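Local coordinates for extracellular solute-binding protein (Conexibacter woesei, PDB 4P98) that probably binds a small solute, perhaps a nucleoside as in its PnrA-like relatives, at the cell surface and delivers it to an ABC transporter, at residues A[192-197]-A[215-220]; A[249-254]-A[269-274]; A[274-279]-A[300-305]. All blocks are in the same frame, centred on the assembly; numbering follows the deposited sequence.

Contact 1 of 3, residues A[192-197]-A[215-220]; sequences EAARGL and GQAAVA
Ala194 and Ala217 meet methyl to methyl, CB to CB at 3.8 Å, where two helices are brought together with little but backbone and alanine between them. Each CB is directed at the opposing helix, and with no longer branch to be accommodated the chains approach until Arg195 CA and Ala217 CA are 5.4 Å apart.

A second kind of packing sets a side chain against main chain. The Ala217 methyl does not rest on Ala194 alone; it also lies at the peptide joining Ala194 to Arg195. Ala217 CB is 3.8 Å from Arg195 N, and Ala217 CB is 4.2 Å from Ala194 C. One methyl therefore bears on both a neighbouring methyl and a peptide of the facing helix.

The arrangement belongs to the doubly wound alpha/beta architecture of this lobe. Helix 187-199 leads from strand 175-180 to strand 205-207, and helix 212-221 leads on to strand 225-226, so the two touching helices come from successive beta-alpha-beta crossovers of one parallel sheet. Beneath them, Ala193, Ala194 and Leu197 rest on Val148 of strand 144-149, while Val219 reaches Ile236 of helix 234-237.

Toward the surface the interaction changes to aliphatic contact at the margin, with Arg195 CB and Ala217 CB separated by 4.4 Å. Past that carbon the arginine leaves its partner: CG is anti to the backbone N (chi1 -173°), and the chain returns along its own helix until one guanidinium face lies over Glu192 CA, which is offset toward the rim. Both of these residues were modelled in two conformers, which makes that last placement doubtful, whereas the alanine packing does not depend on it.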
loop_
_atom_site.group_PDB
_atom_site.type_symbol
_atom_site.label_atom_id
_atom_site.label_comp_id
_atom_site.label_asym_id
_atom_site.label_seq_id
_atom_site.Cartn_x
_atom_site.Cartn_y
_atom_site.Cartn_z
ATOM N N GLU A 192 -20.812 -9.184 -4.583
ATOM C CA GLU A 192 -21.424 -10.512 -4.575
ATOM C C GLU A 192 -20.608 -11.524 -3.764
ATOM O O GLU A 192 -21.165 -12.313 -2.989
ATOM C CB GLU A 192 -21.596 -11.011 -6.022
ATOM C CG GLU A 192 -22.622 -10.210 -6.815
ATOM C CD GLU A 192 -22.522 -10.380 -8.328
ATOM O OE1 GLU A 192 -21.635 -11.120 -8.833
ATOM O OE2 GLU A 192 -23.349 -9.755 -9.023
ATOM N N ALA A 193 -19.289 -11.500 -3.944
ATOM C CA ALA A 193 -18.395 -12.405 -3.225
ATOM C C ALA A 193 -18.456 -12.115 -1.727
ATOM O O ALA A 193 -18.569 -13.030 -0.934
ATOM C CB ALA A 193 -16.957 -12.286 -3.739
ATOM N N ALA A 194 -18.424 -10.840 -1.352
ATOM C CA ALA A 194 -18.493 -10.455 0.064
ATOM C C ALA A 194 -19.824 -10.860 0.722
ATOM O O ALA A 194 -19.846 -11.351 1.858
ATOM C CB ALA A 194 -18.238 -8.970 0.217
ATOM N N ARG A 195 -20.930 -10.660 0.005
ATOM C CA ARG A 195 -22.254 -11.095 0.479
ATOM C C ARG A 195 -22.291 -12.618 0.712
ATOM O O ARG A 195 -22.861 -13.093 1.696
ATOM C CB ARG A 195 -23.345 -10.656 -0.518
ATOM C CG ARG A 195 -24.783 -10.895 -0.079
ATOM C CD ARG A 195 -25.773 -10.212 -1.031
ATOM N NE ARG A 195 -25.686 -10.670 -2.419
ATOM C CZ ARG A 195 -25.288 -9.956 -3.484
ATOM N NH1 ARG A 195 -25.284 -10.535 -4.681
ATOM N NH2 ARG A 195 -24.894 -8.677 -3.397
ATOM N N GLY A 196 -21.662 -13.381 -0.173
ATOM C CA GLY A 196 -21.597 -14.827 -0.020
ATOM C C GLY A 196 -20.889 -15.246 1.268
ATOM O O GLY A 196 -21.360 -16.133 1.983
ATOM N N LEU A 197 -19.770 -14.593 1.570
ATOM C CA LEU A 197 -19.032 -14.863 2.812
ATOM C C LEU A 197 -19.839 -14.422 4.040
ATOM O O LEU A 197 -19.855 -15.105 5.062
ATOM C CB LEU A 197 -17.677 -14.163 2.797
ATOM C CG LEU A 197 -16.734 -14.640 1.688
ATOM C CD1 LEU A 197 -15.509 -13.755 1.611
ATOM C CD2 LEU A 197 -16.330 -16.074 1.912
ATOM N N GLY A 215 -17.467 -3.293 0.807
ATOM C CA GLY A 215 -17.928 -2.302 1.761
ATOM C C GLY A 215 -19.441 -2.134 1.756
ATOM O O GLY A 215 -20.060 -2.013 2.817
ATOM N N GLN A 216 -20.026 -2.140 0.561
ATOM C CA GLN A 216 -21.480 -2.119 0.424
ATOM C C GLN A 216 -22.122 -3.325 1.092
ATOM O O GLN A 216 -23.123 -3.197 1.811
ATOM C CB GLN A 216 -21.884 -2.105 -1.057
ATOM C CG GLN A 216 -21.570 -0.801 -1.743
ATOM C CD GLN A 216 -22.563 0.292 -1.387
ATOM O OE1 GLN A 216 -23.741 0.021 -1.113
ATOM N NE2 GLN A 216 -22.098 1.535 -1.398
ATOM N N ALA A 217 -21.565 -4.503 0.840
ATOM C CA ALA A 217 -22.099 -5.729 1.417
ATOM C C ALA A 217 -22.012 -5.695 2.943
ATOM O O ALA A 217 -22.922 -6.152 3.648
ATOM C CB ALA A 217 -21.351 -6.938 0.876
ATOM N N ALA A 218 -20.898 -5.171 3.437
ATOM C CA ALA A 218 -20.674 -5.026 4.869
ATOM C C ALA A 218 -21.712 -4.104 5.521
ATOM O O ALA A 218 -22.243 -4.412 6.584
ATOM C CB ALA A 218 -19.269 -4.494 5.121
ATOM N N VAL A 219 -21.979 -2.969 4.889
ATOM C CA VAL A 219 -22.984 -2.035 5.397
ATOM C C VAL A 219 -24.356 -2.726 5.473
ATOM O O VAL A 219 -25.076 -2.575 6.457
ATOM C CB VAL A 219 -23.056 -0.748 4.546
ATOM C CG1 VAL A 219 -24.284 0.091 4.899
ATOM C CG2 VAL A 219 -21.786 0.084 4.723
ATOM N N ALA A 220 -24.708 -3.489 4.443
ATOM C CA ALA A 220 -26.004 -4.184 4.415
ATOM C C ALA A 220 -26.133 -5.185 5.576
ATOM O O ALA A 220 -27.224 -5.377 6.138
ATOM C CB ALA A 220 -26.199 -4.884 3.072
#

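Contact 2 of 3, residues A[249-254]-A[269-274]; sequences LPTYQS and DVLALG
Thr251 OG1 rests 3.6 Å from Leu271 CD1, the two side chains meeting at a slant where the first turn of helix 249-261 presents the threonine to strand 268-271. Thr251 divides its two branches between two partners, Leu271 and Asp269. With CG2 anti to the backbone N and OG1 beside it (chi1 -62°), the methyl is turned to the aspartate and the hydroxyl to the leucine.

Asp269 reaches in from the direction opposite to the threonine, and its OD2 stops 4.0 Å from Thr251 CG2. One carboxylate oxygen, OD2, thus comes up to a methyl; Thr251 OG1 and Asp269 OD2 are 4.6 Å apart, too far for a bond. The contact is plain van der Waals packing, with neither polar group bonding across it.

Backbone bonds to Gly120 and Thr122 hold Asp269 and Leu271 in the sheet, and Trp121 of strand 118-123 touches both side chains. Leu271 also packs on Leu246 and Leu248, while Tyr252 of the helix is received by helix 34-45. A helix laid against strand 268-271, the edge strand of a six-stranded parallel sheet, is the layered alpha/beta build expected of a lobe in a type I periplasmic binding protein.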
loop_
_atom_site.group_PDB
_atom_site.type_symbol
_atom_site.label_atom_id
_atom_site.label_comp_id
_atom_site.label_asym_id
_atom_site.label_seq_id
_atom_site.Cartn_x
_atom_site.Cartn_y
_atom_site.Cartn_z
ATOM N N LEU A 249 6.196 9.183 3.095
ATOM C CA LEU A 249 6.699 10.499 3.503
ATOM C C LEU A 249 8.153 10.439 4.000
ATOM O O LEU A 249 8.954 11.229 3.541
ATOM C CB LEU A 249 5.771 11.209 4.501
ATOM C CG LEU A 249 6.265 12.591 4.926
ATOM C CD1 LEU A 249 6.368 13.563 3.757
ATOM C CD2 LEU A 249 5.379 13.158 6.020
ATOM N N PRO A 250 8.508 9.486 4.893
ATOM C CA PRO A 250 9.934 9.446 5.314
ATOM C C PRO A 250 10.909 9.267 4.142
ATOM O O PRO A 250 11.972 9.914 4.102
ATOM C CB PRO A 250 9.989 8.243 6.252
ATOM C CG PRO A 250 8.614 8.193 6.853
ATOM C CD PRO A 250 7.674 8.606 5.731
ATOM N N THR A 251 10.540 8.421 3.184
ATOM C CA THR A 251 11.356 8.224 1.992
ATOM C C THR A 251 11.499 9.531 1.198
ATOM O O THR A 251 12.603 9.922 0.828
ATOM C CB THR A 251 10.782 7.103 1.105
ATOM O OG1 THR A 251 10.791 5.870 1.833
ATOM C CG2 THR A 251 11.591 6.946 -0.182
ATOM N N TYR A 252 10.385 10.210 0.949
ATOM C CA TYR A 252 10.412 11.483 0.233
ATOM C C TYR A 252 11.199 12.569 0.967
ATOM O O TYR A 252 11.910 13.364 0.344
ATOM C CB TYR A 252 8.986 11.987 -0.014
ATOM C CG TYR A 252 8.181 11.229 -1.077
ATOM C CD1 TYR A 252 8.700 10.132 -1.762
ATOM C CD2 TYR A 252 6.874 11.609 -1.362
ATOM C CE1 TYR A 252 7.934 9.448 -2.705
ATOM C CE2 TYR A 252 6.110 10.939 -2.302
ATOM C CZ TYR A 252 6.645 9.857 -2.975
ATOM O OH TYR A 252 5.871 9.187 -3.915
ATOM N N GLN A 253 11.036 12.628 2.286
ATOM C CA GLN A 253 11.811 13.578 3.102
ATOM C C GLN A 253 13.305 13.318 2.973
ATOM O O GLN A 253 14.107 14.247 2.820
ATOM C CB GLN A 253 11.364 13.506 4.560
ATOM C CG GLN A 253 9.997 14.136 4.760
ATOM C CD GLN A 253 9.429 13.882 6.134
ATOM O OE1 GLN A 253 9.654 12.826 6.728
ATOM N NE2 GLN A 253 8.667 14.839 6.639
ATOM N N SER A 254 13.667 12.047 2.975
ATOM C CA SER A 254 15.065 11.640 2.805
ATOM C C SER A 254 15.599 12.075 1.435
ATOM O O SER A 254 16.747 12.536 1.324
ATOM C CB SER A 254 15.220 10.131 2.999
ATOM O OG SER A 254 16.582 9.740 2.825
ATOM N N ASP A 269 15.590 1.511 -0.501
ATOM C CA ASP A 269 14.771 1.473 0.701
ATOM C C ASP A 269 13.716 0.362 0.658
ATOM O O ASP A 269 13.019 0.169 -0.358
ATOM C CB ASP A 269 14.117 2.847 0.899
ATOM C CG ASP A 269 15.134 3.962 1.064
ATOM O OD1 ASP A 269 16.052 3.791 1.902
ATOM O OD2 ASP A 269 15.029 5.007 0.364
ATOM N N VAL A 270 13.604 -0.375 1.756
ATOM C CA VAL A 270 12.530 -1.324 1.918
ATOM C C VAL A 270 11.482 -0.687 2.838
ATOM O O VAL A 270 11.794 -0.252 3.952
ATOM C CB VAL A 270 13.028 -2.654 2.508
ATOM C CG1 VAL A 270 11.890 -3.648 2.616
ATOM C CG2 VAL A 270 14.138 -3.235 1.640
ATOM N N LEU A 271 10.247 -0.601 2.368
ATOM C CA LEU A 271 9.161 -0.111 3.209
ATOM C C LEU A 271 8.489 -1.327 3.810
ATOM O O LEU A 271 7.967 -2.165 3.085
ATOM C CB LEU A 271 8.172 0.743 2.410
ATOM C CG LEU A 271 8.513 2.231 2.283
ATOM C CD1 LEU A 271 9.776 2.449 1.463
ATOM C CD2 LEU A 271 7.332 2.968 1.668
ATOM N N ALA A 272 8.529 -1.444 5.134
ATOM C CA ALA A 272 8.077 -2.663 5.808
ATOM C C ALA A 272 7.427 -2.376 7.159
ATOM O O ALA A 272 7.457 -1.252 7.647
ATOM C CB ALA A 272 9.257 -3.621 5.987
ATOM N N LEU A 273 6.833 -3.409 7.763
ATOM C CA LEU A 273 6.181 -3.244 9.064
ATOM C C LEU A 273 7.191 -2.854 10.123
ATOM O O LEU A 273 6.945 -1.947 10.917
ATOM C CB LEU A 273 5.477 -4.530 9.482
ATOM C CG LEU A 273 4.243 -4.905 8.663
ATOM C CD1 LEU A 273 3.888 -6.364 8.885
ATOM C CD2 LEU A 273 3.085 -3.996 9.025
ATOM N N GLY A 274 8.344 -3.516 10.088
ATOM C CA GLY A 274 9.418 -3.275 11.043
ATOM C C GLY A 274 9.935 -1.853 11.114
ATOM O O GLY A 274 10.292 -1.389 12.181
#

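Contact 3 of 3, residues A[274-279]-A[300-305]; sequences GNRGIV and ALSERL
The loop that leaves strand 268-271 folds into an Asx turn at Asn275, and just ahead of that turn Gly274 is set against Ser302 and Leu305 of helix 294-307. Gly274 supplies its backbone to the contact. Its CA lies 3.6 Å from Ser302 O in a CA-H...O contact that is nearly straight, 162° at the hydrogen, and 4.0 Å from Leu305 CB, one helical turn further on. The glycine consequently sits by two residues on the same side of the helix.

Ser302 reaches toward the loop from its side. Its OG is anti to the backbone N (chi1 176°), which carries the hydroxyl out to the chain: it is 3.6 Å from Gly274 O, while its hydrogen-bond partner is Leu273 O, one residue earlier. Ser302 has two conformers; the bond holds for the one described. Arg276 adds only its aliphatic stem, with CG 4.1 Å from Ser302 OG; its chain then bends at chi3 and brings one guanidinium face against Val279 CG1, offset toward the rim, and its NH1 makes a long, weak ion pair with Asp299.

The turn itself is fixed by Asn275 OD1, which accepts from Gly277 N at 3.0 Å in the carbonyl plane, and also from Ala272 N. The same amide gives its ND2 to Val270 O, so both ends of the group are engaged and its rotation is set.

Chemically, then, Asn275 ties the loop to itself through three hydrogen bonds, and backbone bonds such as Ala272 with Ile278 add to it. Between helix and loop the conventional polar tie is the hydrogen bond of Ser302 OG with Leu273 O, and the CA-H...O contact and the Leu305 packing stand beside it as weaker contacts.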
loop_
_atom_site.group_PDB
_atom_site.type_symbol
_atom_site.label_atom_id
_atom_site.label_comp_id
_atom_site.label_asym_id
_atom_site.label_seq_id
_atom_site.Cartn_x
_atom_site.Cartn_y
_atom_site.Cartn_z
ATOM N N GLY A 274 8.344 -3.516 10.088
ATOM C CA GLY A 274 9.418 -3.275 11.043
ATOM C C GLY A 274 9.935 -1.853 11.114
ATOM O O GLY A 274 10.292 -1.389 12.181
ATOM N N ASN A 275 9.984 -1.158 9.982
ATOM C CA ASN A 275 10.471 0.233 9.932
ATOM C C ASN A 275 9.382 1.305 9.734
ATOM O O ASN A 275 9.699 2.462 9.453
ATOM C CB ASN A 275 11.559 0.375 8.850
ATOM C CG ASN A 275 11.080 -0.059 7.465
ATOM O OD1 ASN A 275 9.925 0.099 7.126
ATOM N ND2 ASN A 275 11.980 -0.625 6.675
ATOM N N ARG A 276 8.111 0.921 9.883
ATOM C CA ARG A 276 6.961 1.847 9.727
ATOM C C ARG A 276 6.819 2.423 8.298
ATOM O O ARG A 276 6.207 3.476 8.087
ATOM C CB ARG A 276 6.971 2.928 10.823
ATOM C CG ARG A 276 6.946 2.316 12.234
ATOM C CD ARG A 276 6.721 3.337 13.351
ATOM N NE ARG A 276 5.730 4.345 12.976
ATOM C CZ ARG A 276 4.409 4.241 13.135
ATOM N NH1 ARG A 276 3.853 3.164 13.694
ATOM N NH2 ARG A 276 3.628 5.236 12.720
ATOM N N GLY A 277 7.354 1.690 7.319
ATOM C CA GLY A 277 7.106 1.975 5.910
ATOM C C GLY A 277 5.709 1.505 5.542
ATOM O O GLY A 277 5.102 2.046 4.625
ATOM N N ILE A 278 5.241 0.471 6.238
ATOM C CA ILE A 278 3.857 0.008 6.193
ATOM C C ILE A 278 3.225 0.311 7.550
ATOM O O ILE A 278 3.741 -0.111 8.586
ATOM C CB ILE A 278 3.754 -1.503 5.920
ATOM C CG1 ILE A 278 4.291 -1.822 4.522
ATOM C CG2 ILE A 278 2.309 -1.976 6.068
ATOM C CD1 ILE A 278 4.436 -3.305 4.230
ATOM N N VAL A 279 2.107 1.032 7.529
ATOM C CA VAL A 279 1.401 1.439 8.750
ATOM C C VAL A 279 -0.108 1.329 8.553
ATOM O O VAL A 279 -0.569 1.071 7.447
ATOM C CB VAL A 279 1.721 2.898 9.133
ATOM C CG1 VAL A 279 3.200 3.059 9.471
ATOM C CG2 VAL A 279 1.332 3.868 8.020
ATOM N N ALA A 300 3.638 -2.905 18.820
ATOM C CA ALA A 300 4.476 -3.949 19.420
ATOM C C ALA A 300 4.862 -4.997 18.379
ATOM O O ALA A 300 5.996 -5.472 18.361
ATOM C CB ALA A 300 3.779 -4.601 20.609
ATOM N N LEU A 301 3.919 -5.348 17.506
ATOM C CA LEU A 301 4.219 -6.259 16.391
ATOM C C LEU A 301 5.355 -5.715 15.525
ATOM O O LEU A 301 6.264 -6.465 15.145
ATOM C CB LEU A 301 2.964 -6.508 15.526
ATOM C CG LEU A 301 3.183 -7.140 14.147
ATOM C CD1 LEU A 301 3.638 -8.585 14.277
ATOM C CD2 LEU A 301 1.928 -7.044 13.289
ATOM N N SER A 302 5.287 -4.428 15.201
ATOM C CA SER A 302 6.311 -3.787 14.397
ATOM C C SER A 302 7.679 -3.887 15.076
ATOM O O SER A 302 8.693 -4.156 14.421
ATOM C CB SER A 302 5.932 -2.329 14.164
ATOM O OG SER A 302 6.945 -1.641 13.459
ATOM N N GLU A 303 7.687 -3.700 16.393
ATOM C CA GLU A 303 8.928 -3.760 17.193
ATOM C C GLU A 303 9.526 -5.171 17.179
ATOM O O GLU A 303 10.737 -5.342 17.014
ATOM C CB GLU A 303 8.631 -3.279 18.621
ATOM C CG GLU A 303 8.262 -1.802 18.691
ATOM C CD GLU A 303 7.492 -1.401 19.953
ATOM O OE1 GLU A 303 7.378 -2.213 20.895
ATOM O OE2 GLU A 303 7.002 -0.250 20.002
ATOM N N ARG A 304 8.676 -6.186 17.312
ATOM C CA ARG A 304 9.128 -7.575 17.200
ATOM C C ARG A 304 9.727 -7.886 15.832
ATOM O O ARG A 304 10.699 -8.640 15.729
ATOM C CB ARG A 304 7.998 -8.557 17.513
ATOM C CG ARG A 304 7.507 -8.479 18.954
ATOM C CD ARG A 304 6.746 -9.733 19.376
ATOM N NE ARG A 304 5.549 -9.989 18.569
ATOM C CZ ARG A 304 4.390 -9.334 18.677
ATOM N NH1 ARG A 304 4.232 -8.344 19.555
ATOM N NH2 ARG A 304 3.374 -9.673 17.885
ATOM N N LEU A 305 9.155 -7.311 14.778
ATOM C CA LEU A 305 9.715 -7.482 13.439
ATOM C C LEU A 305 11.030 -6.723 13.296
ATOM O O LEU A 305 11.989 -7.223 12.696
ATOM C CB LEU A 305 8.707 -7.026 12.376
ATOM C CG LEU A 305 7.524 -7.992 12.267
ATOM C CD1 LEU A 305 6.339 -7.356 11.553
ATOM C CD2 LEU A 305 7.924 -9.265 11.566
#

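Overall arrangement
Along the chain the three contacts come in series. Contact 1 lies in the lobe built on the five-stranded parallel sheet; contact 2, on the opposite side of the chain's centre, belongs to the six-stranded one, and their centres are 34 Å apart. Contact 3 is much nearer to contact 2, about 12 Å between centres, and the two share Gly274. Leu273 packs on both Leu305 and Ile278 at this junction. Between contacts 1 and 2 the chain crosses lobes, after strand 240-242 and before helix 249-261; helix 294-307 later packs on helix 125-137 through Leu301. Two such alpha/beta lobes are consistent with a bilobal binding protein.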